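PDB 2J5U: cell shape-determining protein MreC from Listeria monocytogenes, which is probably involved in forming and maintaining the shape of the bacterial cell. Local coordinates for residues Ser136-Gly141 and Lys175-Gly180; Ser107-Lys112 and Ala187-Gly192; Glu143-Ile148 and Met168-Gly173. One frame throughout, in Å; residues are numbered along the deposited sequence.

Contact 1. Residues Ser136-Gly141 and Lys175-Gly180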
# COMPACT_ATOMS: atom_id res chain seq x y z
N SER A 136 -31.47 -31.14 55.17
CA SER A 136 -30.54 -30.10 54.70
C SER A 136 -31.36 -28.89 54.25
O SER A 136 -32.26 -29.01 53.42
CB SER A 136 -29.74 -30.60 53.49
OG SER A 136 -29.12 -31.84 53.74
N ALA A 137 -31.03 -27.73 54.78
CA ALA A 137 -31.79 -26.54 54.45
C ALA A 137 -30.97 -25.31 54.09
O ALA A 137 -29.79 -25.22 54.40
CB ALA A 137 -32.73 -26.19 55.62
N LYS A 138 -31.66 -24.38 53.46
CA LYS A 138 -31.09 -23.12 53.03
C LYS A 138 -31.95 -21.96 53.54
O LYS A 138 -33.19 -22.03 53.50
CB LYS A 138 -31.02 -23.07 51.50
CG LYS A 138 -30.29 -21.86 50.96
CD LYS A 138 -30.23 -21.89 49.45
CE LYS A 138 -31.62 -21.79 48.87
NZ LYS A 138 -31.58 -21.79 47.39
N VAL A 139 -31.30 -20.91 54.03
CA VAL A 139 -32.00 -19.72 54.50
C VAL A 139 -31.87 -18.69 53.38
O VAL A 139 -30.75 -18.25 53.06
CB VAL A 139 -31.34 -19.11 55.75
CG1 VAL A 139 -32.13 -17.91 56.20
CG2 VAL A 139 -31.23 -20.14 56.84
N GLN A 140 -32.99 -18.30 52.78
CA GLN A 140 -32.95 -17.33 51.70
C GLN A 140 -32.62 -15.93 52.21
O GLN A 140 -33.15 -15.48 53.22
CB GLN A 140 -34.29 -17.28 50.97
CG GLN A 140 -34.75 -18.61 50.46
CD GLN A 140 -36.02 -18.49 49.67
OE1 GLN A 140 -36.87 -17.65 49.96
NE2 GLN A 140 -36.18 -19.35 48.67
N GLY A 141 -31.72 -15.26 51.50
CA GLY A 141 -31.33 -13.92 51.89
C GLY A 141 -30.57 -13.29 50.73
O GLY A 141 -30.37 -13.94 49.70
N LYS A 175 -37.09 -16.78 55.01
CA LYS A 175 -37.63 -18.08 54.67
C LYS A 175 -36.56 -19.15 54.61
O LYS A 175 -35.41 -18.88 54.24
CB LYS A 175 -38.39 -17.99 53.35
CG LYS A 175 -39.32 -16.81 53.39
CD LYS A 175 -40.51 -16.94 52.48
CE LYS A 175 -41.34 -15.68 52.59
NZ LYS A 175 -42.58 -15.78 51.79
N VAL A 176 -36.93 -20.35 55.03
CA VAL A 176 -36.03 -21.49 55.04
C VAL A 176 -36.61 -22.54 54.09
O VAL A 176 -37.80 -22.85 54.14
CB VAL A 176 -35.89 -22.08 56.46
CG1 VAL A 176 -35.04 -23.34 56.43
CG2 VAL A 176 -35.26 -21.05 57.38
N VAL A 177 -35.77 -23.06 53.21
CA VAL A 177 -36.21 -24.06 52.25
C VAL A 177 -35.24 -25.23 52.20
O VAL A 177 -34.17 -25.17 52.77
CB VAL A 177 -36.35 -23.45 50.83
CG1 VAL A 177 -37.32 -22.30 50.86
CG2 VAL A 177 -35.00 -22.97 50.34
N THR A 178 -35.63 -26.29 51.51
CA THR A 178 -34.78 -27.45 51.38
C THR A 178 -33.66 -27.14 50.40
O THR A 178 -33.89 -26.51 49.37
CB THR A 178 -35.56 -28.66 50.88
OG1 THR A 178 -36.31 -28.30 49.72
CG2 THR A 178 -36.51 -29.15 51.95
N SER A 179 -32.45 -27.57 50.73
CA SER A 179 -31.29 -27.33 49.88
C SER A 179 -31.06 -28.45 48.87
O SER A 179 -30.43 -28.24 47.84
CB SER A 179 -30.05 -27.21 50.75
OG SER A 179 -29.72 -28.44 51.37
N GLY A 180 -31.59 -29.63 49.17
CA GLY A 180 -31.40 -30.77 48.30
C GLY A 180 -30.01 -31.38 48.49
O GLY A 180 -29.70 -32.45 47.97
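Strands 135-139 and 175-178 pair here in an antiparallel fashion and close the second six-stranded antiparallel barrel, built from strands between residues 135 and 212. Lys138 and Val177 are the hydrogen-bonded pair. Lys138 N gives a bond of 2.7 Å to Val177 O, and Val177 N returns one of 2.8 Å to Lys138 O. Gln140 N continues the pattern to Lys175 O at 2.9 Å. At the other end Ser179 N reaches Ser136 O at 3.1 Å. That bond is straight at the hydrogen (174°), but the donor stands above the carbonyl plane.

Val139 and Val176 share the inner face of the sheet, and Lys138 and Val177 share the other. Val176 sets CG1 anti to its backbone N (chi1 175°), toward Ala137, and leaves CG2 for Val139. Ala137 CB lies 3.8 Å from Val176 CG1, while Val176 CG2 meets Val139 CG2 at 4.2 Å. Lys138 lies alongside Val177 and points the same way, with CE 3.9 Å from Val177 CG2. The Gln140 side chain comes across Val177 at about a right angle, and its NE2 is 3.8 Å from Val177 CG1.

A helix of the second subunit covers the face of Lys138 and Val177. Lys138 forms a salt bridge with Asp47 of that subunit, Lys175 forms one with its Glu42, and Gln140 NE2 bonds to its Ser43 O. Within the chain, strand 145-153 flanks strand 135-139 and strand 190-199 flanks strand 175-178. Val139 also packs on Leu161 and Leu164 of strand 158-165, across the barrel interior.

Contact 2. Residues Ser107-Lys112 and Ala187-Gly192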
# COMPACT_ATOMS: atom_id res chain seq x y z
N SER A 107 -48.84 -25.62 52.32
CA SER A 107 -48.13 -24.65 53.14
C SER A 107 -46.76 -25.07 53.66
O SER A 107 -46.19 -24.40 54.52
CB SER A 107 -49.02 -24.23 54.32
OG SER A 107 -50.00 -25.21 54.62
N GLY A 108 -46.20 -26.17 53.15
CA GLY A 108 -44.88 -26.58 53.60
C GLY A 108 -44.49 -28.05 53.67
O GLY A 108 -45.27 -28.95 53.35
N LEU A 109 -43.25 -28.27 54.07
CA LEU A 109 -42.69 -29.61 54.22
C LEU A 109 -43.20 -30.25 55.52
O LEU A 109 -43.21 -29.60 56.57
CB LEU A 109 -41.16 -29.51 54.30
CG LEU A 109 -40.41 -30.83 54.53
CD1 LEU A 109 -40.54 -31.66 53.29
CD2 LEU A 109 -38.95 -30.60 54.81
N ILE A 110 -43.61 -31.52 55.46
CA ILE A 110 -44.07 -32.15 56.70
C ILE A 110 -43.26 -33.39 57.11
O ILE A 110 -43.37 -33.86 58.24
CB ILE A 110 -45.57 -32.53 56.66
CG1 ILE A 110 -45.80 -33.69 55.68
CG2 ILE A 110 -46.39 -31.32 56.28
CD1 ILE A 110 -47.14 -34.32 55.81
N GLY A 111 -42.46 -33.94 56.20
CA GLY A 111 -41.68 -35.10 56.60
C GLY A 111 -41.06 -35.88 55.47
O GLY A 111 -40.91 -35.36 54.36
N LYS A 112 -40.69 -37.12 55.76
CA LYS A 112 -40.10 -37.98 54.75
C LYS A 112 -40.57 -39.41 54.92
O LYS A 112 -40.88 -39.85 56.01
CB LYS A 112 -38.57 -37.93 54.82
CG LYS A 112 -37.95 -38.64 55.99
CD LYS A 112 -36.45 -38.75 55.78
CE LYS A 112 -35.78 -39.50 56.91
NZ LYS A 112 -36.08 -38.90 58.25
N ALA A 187 -34.74 -29.43 45.91
CA ALA A 187 -34.52 -28.20 46.65
C ALA A 187 -35.68 -27.23 46.43
O ALA A 187 -36.43 -27.36 45.47
CB ALA A 187 -33.21 -27.57 46.22
N GLY A 188 -35.83 -26.28 47.35
CA GLY A 188 -36.88 -25.30 47.20
C GLY A 188 -38.19 -25.54 47.93
O GLY A 188 -39.09 -24.72 47.84
N ILE A 189 -38.32 -26.65 48.64
CA ILE A 189 -39.57 -26.87 49.35
C ILE A 189 -39.55 -25.98 50.58
O ILE A 189 -38.57 -25.96 51.32
CB ILE A 189 -39.74 -28.33 49.79
CG1 ILE A 189 -40.06 -29.22 48.59
CG2 ILE A 189 -40.92 -28.45 50.75
CD1 ILE A 189 -39.21 -28.99 47.39
N PHE A 190 -40.62 -25.22 50.79
CA PHE A 190 -40.71 -24.32 51.95
C PHE A 190 -40.78 -25.10 53.26
O PHE A 190 -41.56 -26.05 53.39
CB PHE A 190 -41.93 -23.40 51.83
CG PHE A 190 -42.05 -22.40 52.96
CD1 PHE A 190 -41.09 -21.41 53.15
CD2 PHE A 190 -43.11 -22.48 53.86
CE1 PHE A 190 -41.18 -20.50 54.22
CE2 PHE A 190 -43.21 -21.58 54.93
CZ PHE A 190 -42.24 -20.59 55.11
N ILE A 191 -39.97 -24.70 54.23
CA ILE A 191 -39.95 -25.37 55.52
C ILE A 191 -40.59 -24.49 56.59
O ILE A 191 -41.49 -24.93 57.31
CB ILE A 191 -38.51 -25.70 55.98
CG1 ILE A 191 -37.86 -26.71 55.03
CG2 ILE A 191 -38.54 -26.23 57.38
CD1 ILE A 191 -36.42 -27.03 55.38
N GLY A 192 -40.12 -23.25 56.69
CA GLY A 192 -40.67 -22.36 57.69
C GLY A 192 -40.01 -20.99 57.74
O GLY A 192 -39.37 -20.57 56.78
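This is a contact between two barrels, with a single backbone hydrogen bond set among apolar side chains. Strand 108-116 belongs to the first barrel and strand 190-199 to the second. Their short segments run at 83° to each other, so they do not pair as sheet neighbours. Leu109 N donates to Phe190 O at 2.9 Å. The bond is bent at the hydrogen (141°).

Leu109 carries most of the apolar contact. Its CB meets Ile189 CG2 at 3.7 Å, and the two side chains cross at about a right angle. Its CG is turned anti to the backbone N (chi1 177°), which lays the branch alongside Ile191, with CD2 4.0 Å from Ile191 CG1. Gly108 brings its backbone close: its CA is 3.4 Å from Phe190 O. The edge of the Phe190 ring faces Ser107 O, 3.7 Å from CD2. Gly192 N sits over the centre of one ring face.

Gln40 of the second subunit packs on Phe190, and its Glu36 on Ser107. Ile110-Gly111 and Ile191-Gly192 each form a classic beta bulge, opposite Val103 and Val176 respectively. Two six-stranded antiparallel barrels in contact through such a junction are consistent with the chymotrypsin-like double-barrel fold of the Peptidase_PA clan.

Contact 3. Residues Glu143-Ile148 and Met168-Gly173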
# COMPACT_ATOMS: atom_id res chain seq x y z
N GLU A 143 -27.89 -13.07 50.57
CA GLU A 143 -26.83 -14.06 50.49
C GLU A 143 -27.32 -15.27 51.27
O GLU A 143 -27.55 -15.19 52.48
CB GLU A 143 -25.55 -13.52 51.10
CG GLU A 143 -24.86 -12.52 50.20
CD GLU A 143 -23.70 -11.84 50.89
OE1 GLU A 143 -23.94 -11.14 51.91
OE2 GLU A 143 -22.54 -11.99 50.42
N ASN A 144 -27.49 -16.38 50.56
CA ASN A 144 -27.95 -17.63 51.15
C ASN A 144 -26.99 -18.25 52.15
O ASN A 144 -25.78 -18.04 52.09
CB ASN A 144 -28.23 -18.62 50.02
CG ASN A 144 -29.33 -18.15 49.11
OD1 ASN A 144 -29.50 -18.66 48.01
ND2 ASN A 144 -30.09 -17.17 49.58
N ALA A 145 -27.54 -19.02 53.08
CA ALA A 145 -26.75 -19.72 54.09
C ALA A 145 -27.31 -21.14 54.17
O ALA A 145 -28.49 -21.37 53.91
CB ALA A 145 -26.86 -19.03 55.44
N PHE A 146 -26.45 -22.10 54.52
CA PHE A 146 -26.88 -23.48 54.60
C PHE A 146 -26.74 -24.06 56.00
O PHE A 146 -25.90 -23.64 56.78
CB PHE A 146 -26.08 -24.32 53.61
CG PHE A 146 -26.24 -23.87 52.20
CD1 PHE A 146 -25.54 -22.77 51.72
CD2 PHE A 146 -27.16 -24.50 51.35
CE1 PHE A 146 -25.74 -22.30 50.41
CE2 PHE A 146 -27.36 -24.04 50.04
CZ PHE A 146 -26.66 -22.94 49.58
N GLY A 147 -27.59 -25.03 56.31
CA GLY A 147 -27.54 -25.63 57.62
C GLY A 147 -28.36 -26.91 57.67
O GLY A 147 -28.89 -27.37 56.65
N ILE A 148 -28.46 -27.48 58.86
CA ILE A 148 -29.22 -28.70 59.05
C ILE A 148 -30.37 -28.50 60.02
O ILE A 148 -30.18 -28.00 61.13
CB ILE A 148 -28.32 -29.83 59.60
CG1 ILE A 148 -27.08 -29.99 58.73
CG2 ILE A 148 -29.09 -31.12 59.62
CD1 ILE A 148 -27.37 -30.39 57.30
N MET A 168 -22.41 -14.45 59.38
CA MET A 168 -23.53 -13.99 58.59
C MET A 168 -24.61 -13.53 59.58
O MET A 168 -24.68 -14.06 60.69
CB MET A 168 -24.03 -15.15 57.73
CG MET A 168 -24.55 -14.77 56.37
SD MET A 168 -24.53 -16.19 55.26
CE MET A 168 -22.84 -16.22 54.83
N LYS A 169 -25.43 -12.56 59.22
CA LYS A 169 -26.46 -12.11 60.15
C LYS A 169 -27.88 -12.42 59.68
O LYS A 169 -28.24 -12.16 58.53
CB LYS A 169 -26.33 -10.60 60.39
CG LYS A 169 -26.62 -9.79 59.15
CD LYS A 169 -26.90 -8.35 59.48
CE LYS A 169 -25.70 -7.65 60.05
NZ LYS A 169 -26.06 -6.26 60.45
N PHE A 170 -28.69 -12.98 60.58
CA PHE A 170 -30.05 -13.35 60.21
C PHE A 170 -31.11 -12.51 60.89
O PHE A 170 -30.95 -12.05 62.01
CB PHE A 170 -30.28 -14.82 60.50
CG PHE A 170 -29.24 -15.71 59.87
CD1 PHE A 170 -28.05 -15.97 60.53
CD2 PHE A 170 -29.43 -16.22 58.60
CE1 PHE A 170 -27.06 -16.73 59.93
CE2 PHE A 170 -28.45 -16.98 57.99
CZ PHE A 170 -27.27 -17.24 58.65
N LYS A 171 -32.22 -12.33 60.18
CA LYS A 171 -33.33 -11.52 60.67
C LYS A 171 -34.60 -12.35 60.74
O LYS A 171 -34.84 -13.21 59.90
CB LYS A 171 -33.52 -10.33 59.73
CG LYS A 171 -34.02 -9.07 60.40
CD LYS A 171 -33.79 -7.84 59.53
CE LYS A 171 -34.13 -6.56 60.30
NZ LYS A 171 -33.79 -5.34 59.51
N LYS A 172 -35.41 -12.09 61.76
CA LYS A 172 -36.66 -12.80 61.93
C LYS A 172 -37.56 -12.60 60.72
O LYS A 172 -37.86 -11.47 60.35
CB LYS A 172 -37.38 -12.29 63.18
CG LYS A 172 -38.84 -12.71 63.26
CD LYS A 172 -39.52 -12.16 64.50
CE LYS A 172 -40.97 -12.57 64.52
NZ LYS A 172 -41.66 -12.00 65.70
N GLY A 173 -37.98 -13.70 60.08
CA GLY A 173 -38.85 -13.59 58.92
C GLY A 173 -38.27 -14.17 57.64
O GLY A 173 -38.98 -14.33 56.64
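Apolar contacts centre on the methyl group of Ala145, which points toward the loop 168-173. Met168 and Phe170 both reach it. Met168 SD lies 3.7 Å from Ala145 CB. Phe170 presents its ring edge, with CE2 at 3.6 Å and CZ at 3.7 Å from Ala145 CB, and the methyl carbon lies in the ring plane. The Phe170 CG is anti to its carbonyl carbon (chi1 -53°), and this brings the ring in beside Ala145. Phe170 extends the apolar cluster to Val139, Leu164, Ile194 and Val197, and so reaches the barrel interior. Tyr217 of the second subunit also packs on Ala145.

The sulfur passes near backbone oxygens as well. Met168 SD is 3.9 Å from Asn144 O and 4.2 Å from Glu143 O. These are looser contacts, made where the thioether passes the residues just before strand 145-153.

No hydrogen bond joins the two segments. Polar contacts of the loop are made with other parts of the protein: Met168 O accepts from Gln206 NE2, and Gly173 pairs through its backbone with Ile194.

Between these two segments, then, the contact rests on apolar fit, while the directed bonds that hold the loop go to other strands of the barrel.

From the N terminus, residues 107-112 come first, on a strand of the first barrel. They meet residues 187-192 much later in the chain, and contact 2 closes the longest of the three loops. Inside it lies contact 1, which joins 136-141 to 175-180. Inside that lies contact 3, which joins 143-148 to 168-173. The three are nested and none cross. Contacts 1 and 3 share the second barrel: Val139 N and Ala145 O probably bond between neighbouring strands. Contacts 1 and 2 touch where Thr178 O meets Gly188 N. Contacts 2 and 3 do not touch, and their centres are about 17 Å apart. Together they link the barrel junction to the second barrel's far end.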